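Local structure of dicer Related Helicase (Caenorhabditis elegans, 6M6Q) at residues V140-N143 against Y144-L148; L228-D231 against L232-D235; L18-S22 against P23-A27; G196-I199 against M200-K204. The protein probably hydrolyses ATP as an RNA helicase of the RLR subfamily, and is represented here by its all-helical, probably CARD-containing N-terminal domain. One frame throughout, in Å; residues are numbered along the deposited sequence. Where two conformers were deposited one is given.

Contact 1: residues V140-N143 against Y144-L148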
loop_
_atom_site.group_PDB
_atom_site.type_symbol
_atom_site.label_atom_id
_atom_site.label_comp_id
_atom_site.label_asym_id
_atom_site.label_seq_id
_atom_site.Cartn_x
_atom_site.Cartn_y
_atom_site.Cartn_z
ATOM N N VAL B 140 -4.341 -24.887 -1.390
ATOM C CA VAL B 140 -5.430 -24.846 -0.364
ATOM C C VAL B 140 -6.769 -24.680 -1.093
ATOM O O VAL B 140 -7.715 -25.462 -0.799
ATOM C CB VAL B 140 -5.213 -23.743 0.688
ATOM C CG1 VAL B 140 -6.515 -23.372 1.413
ATOM C CG2 VAL B 140 -4.137 -24.140 1.690
ATOM N N MET B 141 -6.821 -23.753 -2.052
ATOM C CA MET B 141 -8.030 -23.447 -2.848
ATOM C C MET B 141 -8.424 -24.674 -3.688
ATOM O O MET B 141 -9.643 -24.975 -3.772
ATOM C CB MET B 141 -7.790 -22.236 -3.762
ATOM C CG MET B 141 -7.626 -20.922 -3.003
ATOM S SD MET B 141 -8.944 -20.609 -1.755
ATOM C CE MET B 141 -10.327 -20.225 -2.823
ATOM N N PHE B 142 -7.438 -25.353 -4.278
ATOM C CA PHE B 142 -7.626 -26.558 -5.128
ATOM C C PHE B 142 -8.322 -27.642 -4.310
ATOM O O PHE B 142 -9.237 -28.268 -4.829
ATOM C CB PHE B 142 -6.281 -27.049 -5.677
ATOM C CG PHE B 142 -6.350 -28.313 -6.496
ATOM C CD1 PHE B 142 -6.759 -28.274 -7.816
ATOM C CD2 PHE B 142 -5.996 -29.539 -5.955
ATOM C CE1 PHE B 142 -6.812 -29.430 -8.576
ATOM C CE2 PHE B 142 -6.081 -30.695 -6.710
ATOM C CZ PHE B 142 -6.478 -30.637 -8.020
ATOM N N ASN B 143 -7.876 -27.853 -3.075
ATOM C CA ASN B 143 -8.387 -28.921 -2.177
ATOM C C ASN B 143 -9.784 -28.534 -1.667
ATOM O O ASN B 143 -10.580 -29.453 -1.385
ATOM C CB ASN B 143 -7.431 -29.191 -1.013
ATOM C CG ASN B 143 -6.102 -29.787 -1.433
ATOM O OD1 ASN B 143 -5.897 -30.144 -2.591
ATOM N ND2 ASN B 143 -5.192 -29.905 -0.487
ATOM N N TYR B 144 -10.081 -27.230 -1.568
ATOM C CA TYR B 144 -11.386 -26.709 -1.072
ATOM C C TYR B 144 -12.454 -26.890 -2.161
ATOM O O TYR B 144 -13.484 -27.499 -1.889
ATOM C CB TYR B 144 -11.291 -25.239 -0.622
ATOM C CG TYR B 144 -12.636 -24.588 -0.384
ATOM C CD1 TYR B 144 -13.422 -24.932 0.711
ATOM C CD2 TYR B 144 -13.153 -23.661 -1.281
ATOM C CE1 TYR B 144 -14.681 -24.383 0.896
ATOM C CE2 TYR B 144 -14.407 -23.088 -1.099
ATOM C CZ TYR B 144 -15.182 -23.468 -0.018
ATOM O OH TYR B 144 -16.417 -22.921 0.184
ATOM N N ASP B 145 -12.219 -26.328 -3.340
ATOM C CA ASP B 145 -13.193 -26.288 -4.464
ATOM C C ASP B 145 -12.420 -26.185 -5.786
ATOM O O ASP B 145 -11.736 -25.141 -6.012
ATOM C CB ASP B 145 -14.184 -25.132 -4.304
ATOM C CG ASP B 145 -15.316 -25.134 -5.308
ATOM O OD1 ASP B 145 -16.280 -25.861 -5.090
ATOM O OD2 ASP B 145 -15.236 -24.386 -6.268
ATOM N N LYS B 146 -12.531 -27.223 -6.622
ATOM C CA LYS B 146 -11.843 -27.339 -7.932
ATOM C C LYS B 146 -12.335 -26.221 -8.862
ATOM O O LYS B 146 -11.503 -25.671 -9.603
ATOM C CB LYS B 146 -12.117 -28.716 -8.547
ATOM C CG LYS B 146 -11.810 -29.908 -7.648
ATOM C CD LYS B 146 -10.428 -30.456 -7.853
ATOM C CE LYS B 146 -10.027 -31.454 -6.789
ATOM N NZ LYS B 146 -10.708 -32.755 -6.980
ATOM N N GLU B 147 -13.642 -25.912 -8.832
ATOM C CA GLU B 147 -14.283 -24.907 -9.731
ATOM C C GLU B 147 -13.701 -23.525 -9.427
ATOM O O GLU B 147 -13.384 -22.805 -10.371
ATOM C CB GLU B 147 -15.804 -24.885 -9.546
ATOM C CG GLU B 147 -16.554 -24.187 -10.675
ATOM C CD GLU B 147 -16.580 -22.667 -10.632
ATOM O OE1 GLU B 147 -16.849 -22.060 -11.679
ATOM O OE2 GLU B 147 -16.376 -22.098 -9.559
ATOM N N LEU B 148 -13.592 -23.178 -8.144
ATOM C CA LEU B 148 -13.056 -21.882 -7.678
ATOM C C LEU B 148 -11.573 -21.805 -8.051
ATOM O O LEU B 148 -11.174 -20.771 -8.622
ATOM C CB LEU B 148 -13.295 -21.750 -6.167
ATOM C CG LEU B 148 -13.043 -20.374 -5.538
ATOM C CD1 LEU B 148 -13.809 -19.261 -6.252
ATOM C CD2 LEU B 148 -13.410 -20.399 -4.062
#

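Contact 2: residues L228-D231 against L232-D235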
loop_
_atom_site.group_PDB
_atom_site.type_symbol
_atom_site.label_atom_id
_atom_site.label_comp_id
_atom_site.label_asym_id
_atom_site.label_seq_id
_atom_site.Cartn_x
_atom_site.Cartn_y
_atom_site.Cartn_z
ATOM N N LEU B 228 -18.941 -16.110 1.475
ATOM C CA LEU B 228 -18.135 -16.503 2.651
ATOM C C LEU B 228 -18.985 -17.436 3.498
ATOM O O LEU B 228 -20.216 -17.281 3.487
ATOM C CB LEU B 228 -17.690 -15.258 3.425
ATOM C CG LEU B 228 -16.957 -14.185 2.604
ATOM C CD1 LEU B 228 -16.691 -12.946 3.453
ATOM C CD2 LEU B 228 -15.646 -14.724 2.015
ATOM N N SER B 229 -18.346 -18.424 4.115
ATOM C CA SER B 229 -18.979 -19.513 4.893
ATOM C C SER B 229 -19.010 -19.161 6.386
ATOM O O SER B 229 -19.867 -19.738 7.083
ATOM C CB SER B 229 -18.269 -20.821 4.668
ATOM O OG SER B 229 -18.209 -21.143 3.291
ATOM N N THR B 230 -18.102 -18.290 6.875
ATOM C CA THR B 230 -17.977 -17.977 8.336
ATOM C C THR B 230 -18.666 -16.641 8.664
ATOM O O THR B 230 -18.666 -15.732 7.828
ATOM C CB THR B 230 -16.521 -18.010 8.850
ATOM O OG1 THR B 230 -15.795 -16.852 8.431
ATOM C CG2 THR B 230 -15.775 -19.256 8.432
ATOM N N ASP B 231 -19.207 -16.527 9.862
ATOM C CA ASP B 231 -19.766 -15.257 10.387
ATOM C C ASP B 231 -18.606 -14.313 10.692
ATOM O O ASP B 231 -18.748 -13.099 10.407
ATOM C CB ASP B 231 -20.672 -15.517 11.595
ATOM C CG ASP B 231 -21.939 -16.284 11.234
ATOM O OD1 ASP B 231 -23.022 -15.892 11.709
ATOM O OD2 ASP B 231 -21.834 -17.253 10.455
ATOM N N LEU B 232 -17.478 -14.866 11.173
ATOM C CA LEU B 232 -16.291 -14.109 11.674
ATOM C C LEU B 232 -15.763 -13.175 10.578
ATOM O O LEU B 232 -15.516 -11.992 10.882
ATOM C CB LEU B 232 -15.214 -15.105 12.112
ATOM C CG LEU B 232 -13.997 -14.515 12.828
ATOM C CD1 LEU B 232 -13.486 -15.480 13.887
ATOM C CD2 LEU B 232 -12.874 -14.170 11.851
ATOM N N VAL B 233 -15.552 -13.695 9.370
ATOM C CA VAL B 233 -14.946 -12.940 8.241
ATOM C C VAL B 233 -16.023 -12.025 7.656
ATOM O O VAL B 233 -15.721 -10.867 7.353
ATOM C CB VAL B 233 -14.337 -13.887 7.182
ATOM C CG1 VAL B 233 -13.803 -13.123 5.968
ATOM C CG2 VAL B 233 -13.238 -14.770 7.780
ATOM N N GLU B 234 -17.254 -12.494 7.593
ATOM C CA GLU B 234 -18.384 -11.707 7.051
ATOM C C GLU B 234 -18.495 -10.353 7.776
ATOM O O GLU B 234 -18.513 -9.340 7.081
ATOM C CB GLU B 234 -19.683 -12.491 7.167
ATOM C CG GLU B 234 -20.863 -11.746 6.578
ATOM C CD GLU B 234 -20.823 -11.605 5.067
ATOM O OE1 GLU B 234 -20.759 -12.669 4.377
ATOM O OE2 GLU B 234 -20.863 -10.430 4.568
ATOM N N ASP B 235 -18.587 -10.357 9.121
ATOM C CA ASP B 235 -18.819 -9.133 9.949
ATOM C C ASP B 235 -17.516 -8.317 10.063
ATOM O O ASP B 235 -17.576 -7.077 10.490
ATOM C CB ASP B 235 -19.391 -9.502 11.323
ATOM C CG ASP B 235 -18.341 -9.761 12.393
ATOM O OD1 ASP B 235 -18.224 -10.929 12.826
ATOM O OD2 ASP B 235 -17.669 -8.783 12.813
#

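Contact 3: residues L18-S22 against P23-A27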
loop_
_atom_site.group_PDB
_atom_site.type_symbol
_atom_site.label_atom_id
_atom_site.label_comp_id
_atom_site.label_asym_id
_atom_site.label_seq_id
_atom_site.Cartn_x
_atom_site.Cartn_y
_atom_site.Cartn_z
ATOM N N LEU B 18 -4.809 -18.692 -17.478
ATOM C CA LEU B 18 -4.013 -17.941 -16.468
ATOM C C LEU B 18 -3.446 -18.924 -15.447
ATOM O O LEU B 18 -3.930 -19.015 -14.324
ATOM C CB LEU B 18 -4.896 -16.881 -15.794
ATOM C CG LEU B 18 -4.145 -15.826 -14.978
ATOM C CD1 LEU B 18 -3.772 -14.622 -15.837
ATOM C CD2 LEU B 18 -4.980 -15.382 -13.786
ATOM N N PRO B 19 -2.356 -19.637 -15.787
ATOM C CA PRO B 19 -1.681 -20.499 -14.823
ATOM C C PRO B 19 -0.926 -19.685 -13.755
ATOM O O PRO B 19 -0.781 -18.466 -13.921
ATOM C CB PRO B 19 -0.709 -21.311 -15.698
ATOM C CG PRO B 19 -0.392 -20.379 -16.872
ATOM C CD PRO B 19 -1.654 -19.561 -17.080
ATOM N N PHE B 20 -0.455 -20.369 -12.705
ATOM C CA PHE B 20 0.311 -19.784 -11.580
ATOM C C PHE B 20 1.446 -18.906 -12.128
ATOM O O PHE B 20 1.686 -17.799 -11.578
ATOM C CB PHE B 20 0.847 -20.886 -10.667
ATOM C CG PHE B 20 1.477 -20.379 -9.393
ATOM C CD1 PHE B 20 2.777 -19.892 -9.384
ATOM C CD2 PHE B 20 0.769 -20.388 -8.200
ATOM C CE1 PHE B 20 3.353 -19.427 -8.213
ATOM C CE2 PHE B 20 1.348 -19.918 -7.033
ATOM C CZ PHE B 20 2.635 -19.435 -7.042
ATOM N N GLU B 21 2.123 -19.383 -13.182
ATOM C CA GLU B 21 3.401 -18.812 -13.700
ATOM C C GLU B 21 3.117 -17.552 -14.532
ATOM O O GLU B 21 4.090 -16.863 -14.888
ATOM C CB GLU B 21 4.158 -19.860 -14.521
ATOM C CG GLU B 21 4.527 -21.124 -13.735
ATOM C CD GLU B 21 3.443 -22.188 -13.650
ATOM O OE1 GLU B 21 3.614 -23.138 -12.869
ATOM O OE2 GLU B 21 2.426 -22.063 -14.358
ATOM N N SER B 22 1.844 -17.222 -14.783
ATOM C CA SER B 22 1.452 -15.991 -15.519
ATOM C C SER B 22 1.771 -14.763 -14.664
ATOM O O SER B 22 1.444 -14.730 -13.483
ATOM C CB SER B 22 0.003 -16.016 -15.930
ATOM O OG SER B 22 -0.375 -14.751 -16.482
ATOM N N PRO B 23 2.405 -13.714 -15.230
ATOM C CA PRO B 23 2.695 -12.499 -14.480
ATOM C C PRO B 23 1.450 -11.901 -13.801
ATOM O O PRO B 23 1.599 -11.267 -12.768
ATOM C CB PRO B 23 3.215 -11.495 -15.529
ATOM C CG PRO B 23 3.622 -12.347 -16.720
ATOM C CD PRO B 23 2.812 -13.623 -16.631
ATOM N N TYR B 24 0.275 -12.074 -14.424
ATOM C CA TYR B 24 -0.993 -11.398 -14.065
ATOM C C TYR B 24 -1.790 -12.250 -13.051
ATOM O O TYR B 24 -2.840 -11.765 -12.576
ATOM C CB TYR B 24 -1.791 -11.115 -15.337
ATOM C CG TYR B 24 -1.046 -10.322 -16.384
ATOM C CD1 TYR B 24 -1.013 -8.940 -16.336
ATOM C CD2 TYR B 24 -0.401 -10.945 -17.447
ATOM C CE1 TYR B 24 -0.372 -8.192 -17.312
ATOM C CE2 TYR B 24 0.250 -10.213 -18.431
ATOM C CZ TYR B 24 0.280 -8.832 -18.352
ATOM O OH TYR B 24 0.917 -8.088 -19.296
ATOM N N PHE B 25 -1.297 -13.443 -12.678
ATOM C CA PHE B 25 -2.015 -14.366 -11.754
ATOM C C PHE B 25 -1.981 -13.880 -10.296
ATOM O O PHE B 25 -3.027 -13.846 -9.680
ATOM C CB PHE B 25 -1.522 -15.809 -11.839
ATOM C CG PHE B 25 -2.086 -16.699 -10.754
ATOM C CD1 PHE B 25 -3.414 -17.101 -10.766
ATOM C CD2 PHE B 25 -1.300 -17.103 -9.690
ATOM C CE1 PHE B 25 -3.928 -17.907 -9.756
ATOM C CE2 PHE B 25 -1.808 -17.927 -8.695
ATOM C CZ PHE B 25 -3.123 -18.318 -8.726
ATOM N N PRO B 26 -0.820 -13.603 -9.638
ATOM C CA PRO B 26 -0.822 -13.287 -8.204
ATOM C C PRO B 26 -1.904 -12.271 -7.789
ATOM O O PRO B 26 -2.609 -12.540 -6.857
ATOM C CB PRO B 26 0.582 -12.698 -7.977
ATOM C CG PRO B 26 1.431 -13.435 -8.977
ATOM C CD PRO B 26 0.538 -13.572 -10.199
ATOM N N ALA B 27 -2.017 -11.160 -8.522
ATOM C CA ALA B 27 -2.946 -10.036 -8.247
ATOM C C ALA B 27 -4.387 -10.493 -8.451
ATOM O O ALA B 27 -5.262 -10.076 -7.674
ATOM C CB ALA B 27 -2.631 -8.857 -9.136
#

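Contact 4: residues G196-I199 against M200-K204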
loop_
_atom_site.group_PDB
_atom_site.type_symbol
_atom_site.label_atom_id
_atom_site.label_comp_id
_atom_site.label_asym_id
_atom_site.label_seq_id
_atom_site.Cartn_x
_atom_site.Cartn_y
_atom_site.Cartn_z
ATOM N N GLY B 196 -17.482 -0.782 -3.890
ATOM C CA GLY B 196 -18.257 -1.547 -4.881
ATOM C C GLY B 196 -19.719 -1.150 -4.952
ATOM O O GLY B 196 -20.274 -1.251 -6.048
ATOM N N MET B 197 -20.364 -0.832 -3.826
ATOM C CA MET B 197 -21.838 -0.623 -3.799
ATOM C C MET B 197 -22.221 0.531 -4.735
ATOM O O MET B 197 -23.202 0.389 -5.481
ATOM C CB MET B 197 -22.352 -0.328 -2.398
ATOM C CG MET B 197 -23.693 -0.935 -2.166
ATOM S SD MET B 197 -24.441 -0.352 -0.688
ATOM C CE MET B 197 -25.616 -1.674 -0.399
ATOM N N ILE B 198 -21.470 1.621 -4.694
ATOM C CA ILE B 198 -21.718 2.850 -5.504
ATOM C C ILE B 198 -21.405 2.553 -6.988
ATOM O O ILE B 198 -22.123 3.064 -7.861
ATOM C CB ILE B 198 -20.897 4.032 -4.949
ATOM C CG1 ILE B 198 -21.082 4.202 -3.435
ATOM C CG2 ILE B 198 -21.226 5.315 -5.696
ATOM C CD1 ILE B 198 -19.936 4.922 -2.751
ATOM N N ILE B 199 -20.412 1.700 -7.260
ATOM C CA ILE B 199 -20.044 1.272 -8.643
ATOM C C ILE B 199 -21.200 0.421 -9.208
ATOM O O ILE B 199 -21.578 0.641 -10.372
ATOM C CB ILE B 199 -18.689 0.528 -8.657
ATOM C CG1 ILE B 199 -17.589 1.349 -7.976
ATOM C CG2 ILE B 199 -18.299 0.146 -10.076
ATOM C CD1 ILE B 199 -16.386 0.545 -7.530
ATOM N N MET B 200 -21.770 -0.486 -8.405
ATOM C CA MET B 200 -22.858 -1.408 -8.840
ATOM C C MET B 200 -24.108 -0.576 -9.188
ATOM O O MET B 200 -24.727 -0.859 -10.240
ATOM C CB MET B 200 -23.176 -2.441 -7.747
ATOM C CG MET B 200 -24.266 -3.461 -8.110
ATOM S SD MET B 200 -23.633 -4.955 -8.914
ATOM C CE MET B 200 -23.487 -4.369 -10.598
ATOM N N LYS B 201 -24.408 0.460 -8.393
ATOM C CA LYS B 201 -25.597 1.348 -8.569
ATOM C C LYS B 201 -25.490 2.101 -9.905
ATOM O O LYS B 201 -26.504 2.139 -10.638
ATOM C CB LYS B 201 -25.717 2.318 -7.388
ATOM C CG LYS B 201 -26.779 3.407 -7.529
ATOM C CD LYS B 201 -27.039 4.215 -6.240
ATOM C CE LYS B 201 -25.840 5.013 -5.743
ATOM N NZ LYS B 201 -25.420 6.079 -6.696
ATOM N N HIS B 202 -24.321 2.676 -10.212
ATOM C CA HIS B 202 -24.102 3.535 -11.408
ATOM C C HIS B 202 -24.049 2.678 -12.674
ATOM O O HIS B 202 -24.526 3.164 -13.727
ATOM C CB HIS B 202 -22.848 4.399 -11.259
ATOM C CG HIS B 202 -23.043 5.581 -10.369
ATOM N ND1 HIS B 202 -22.296 5.771 -9.221
ATOM C CD2 HIS B 202 -23.907 6.620 -10.430
ATOM C CE1 HIS B 202 -22.675 6.888 -8.630
ATOM N NE2 HIS B 202 -23.650 7.430 -9.353
ATOM N N LEU B 203 -23.501 1.461 -12.589
ATOM C CA LEU B 203 -23.416 0.543 -13.756
ATOM C C LEU B 203 -24.826 0.051 -14.096
ATOM O O LEU B 203 -25.114 -0.146 -15.290
ATOM C CB LEU B 203 -22.471 -0.630 -13.459
ATOM C CG LEU B 203 -20.972 -0.310 -13.484
ATOM C CD1 LEU B 203 -20.175 -1.502 -12.974
ATOM C CD2 LEU B 203 -20.485 0.098 -14.884
ATOM N N LYS B 204 -25.677 -0.109 -13.080
ATOM C CA LYS B 204 -27.089 -0.547 -13.237
ATOM C C LYS B 204 -27.888 0.543 -13.962
ATOM O O LYS B 204 -28.888 0.198 -14.584
ATOM C CB LYS B 204 -27.703 -0.864 -11.874
ATOM C CG LYS B 204 -28.807 -1.904 -11.896
ATOM C CD LYS B 204 -29.147 -2.427 -10.527
ATOM C CE LYS B 204 -30.293 -3.411 -10.549
ATOM N NZ LYS B 204 -30.704 -3.782 -9.177
#

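Contact 1: residues V140-N143 against Y144-L148
Met141 and Phe142 meet Leu148 and Lys146 in a local contact at the corner where helix 131-144 ends and helix 146-152 starts, with Asp145 as the one-residue break between them. The first helix closes with a nearly straight bond from Asp145 N to Met141 O (2.9 Å, 177°), and Tyr144 N reaches Val140 O one step earlier. Asp145 then leaves helical geometry and becomes the N-cap of the next helix: its OD2 accepts from Leu148 N at 2.8 Å, on the anti side of the carboxylate and 17° out of its plane. The same oxygen also takes a hydrogen bond from Asn225.

On one flank Lys146 lays its aliphatic chain over a face of the Phe142 ring. Its CE stands 4.1 Å from the ring centroid in a CH-pi contact, offset toward the rim, and the bend at chi2 (-93°) is what brings CD and CE there. Tyr11 and Tyr149 meet that ring edge-to-face. Were Phe142 an alanine, the methylenes of Lys146 would probably lose the surface they lie on, and Tyr11 and Tyr149 the ring they meet edge-to-face. On another flank Met141 CE packs against Leu148 CD2; Leu148 also touches Leu32 and Lys35. With two donors gripping OD2, the Asp145 carboxylate is probably held in its charged form, favourably placed for the positive end of the helix dipole.

Contact 2: residues L228-D231 against L232-D235
Leu228 starts this local contact by reaching over the first turn of helix 231-236, its CD1 3.8 Å from Val233 CG1 and the two side chains crossing at about a right angle. Its CG stands anti to the carbonyl carbon (chi1 -54°), which sends the branched end across to Val233. Behind that end, Leu228 CB lies 4.1 Å from Glu234 OE1, a loose approach of carbon to carboxylate. Between here and the helix the backbone is tied to helix 33-42, since Ser229 N donates to Asp38.

Thr230 follows as the N-cap of the short helix. Its OG1 accepts from Val233 N, three residues on, in a weak bond of 3.3 Å that is nevertheless fairly straight at 161°. The hydroxyl sits between the backbone N and the carbonyl carbon (chi1 75°), a crowded position but one that turns it to face the helix end. The stronger partner of OG1 is Asp38, so the cap is shared between helix 231-236 and helix 33-42. Val233 CG2 rests 3.4 Å from the same Thr230 OG1, and Glu234 CB lies against the Thr230 carbonyl oxygen.

Asp231 is the first residue of the helix proper. Its carbonyl oxygen receives Asp235 N at 3.0 Å, an i to i+4 bond close to the C=O axis.

Contact 3: residues L18-S22 against P23-A27
Phe25 N donates to Ser22 O (3.1 Å, 166°), closing a type I beta turn that leads into helix 25-29. Ser22 also offers its side chain: OG accepts from Tyr24 N in a weak bond of 3.4 Å, which makes an ST turn inside the same loop. Because OG is anti to the backbone N of Ser22 (chi1 173°), it lies beside the peptide that runs on into Pro23 and can meet this N-H; it also comes to the edge of the Tyr24 ring, in its plane. One turn earlier Ser22 N donates to Pro19 O, so two type I turns run back to back from Pro19 to Phe25.

The packing gathers round Phe25, whose side chain folds back toward the loop. Leu18 CD2 approaches the ring edge in plane, 3.8 Å from Phe25 CD1. The Phe20 ring meets Phe25 obliquely, centroids 5.5 Å apart and planes at 43°. His153 stacks on Phe25, and Asp138 of helix 131-144 touches it, joining the loop to that helix. A serine in place of Phe25 would probably open a gap between Leu18 and Phe20 and take from His153 the ring it stacks on. Farther out, Leu18 CD1 touches Tyr24 CB at 4.1 Å. Pro26, with no N-H to give, brings its CD to 3.6 Å from Ser22 O.

Contact 4: residues G196-I199 against M200-K204
His202 presents its imidazole to Ile198, one turn earlier in helix 196-204, and is the flat group of this local contact. The ammonium of the neighbouring Lys201 stands over one face, NZ 3.3 Å above the ring plane and offset toward the rim. Ile198 CG2 lies beside the ring, 3.6 Å from His202 CE1, and Ile198 O approaches the ring obliquely. Ala296 and Asn299, from the loop after helix 288-295, also touch the histidine.

Ile198 O is gripped twice. His202 N makes the regular helix bond to it at 3.2 Å, and His202 ND1 adds a weak one at 3.0 Å, badly bent at 121°. With CG anti to the carbonyl carbon (chi1 -77°) the ring runs alongside Ile198, which brings ND1 near Ile198 O. Equivalent i to i+4 bonds run from Met200 N to Gly196 O and from Leu203 N to Ile199 O.

On the buried side Ile199 and Leu203 lie alongside each other, pointing the same way, with Ile199 CG2 3.8 Å from Leu203 CD1. Phe293 of helix 288-295 touches both, and Leu216 of helix 210-221 packs on Leu203, so this helix packs on both. The weak bond from ND1 is consistent with a proton on that nitrogen, and the nearby ammonium would probably disfavour full protonation of the ring.

Overall arrangement
Along the chain the order is contact 3, contact 1, contact 4, contact 2, each closing before the next opens, in a domain built of helices without strands. Contact 3 leads into helix 25-29, contact 1 joins helix 131-144 to helix 146-152, contact 4 lies within helix 196-204, and contact 2 starts helix 231-236. Contacts 1 and 2 touch, Tyr144 OH lying 4.0 Å from Ser229 OG, and both pack on helix 33-42. Contacts 1 and 3, with centres about 16 Å apart, are joined through helix 131-144, whose end forms part of contact 1 and on which contact 3 packs. Contact 4 stands about 29 Å from contact 1, centre to centre, across the chain's centre. Three of the four thus shape helix starts.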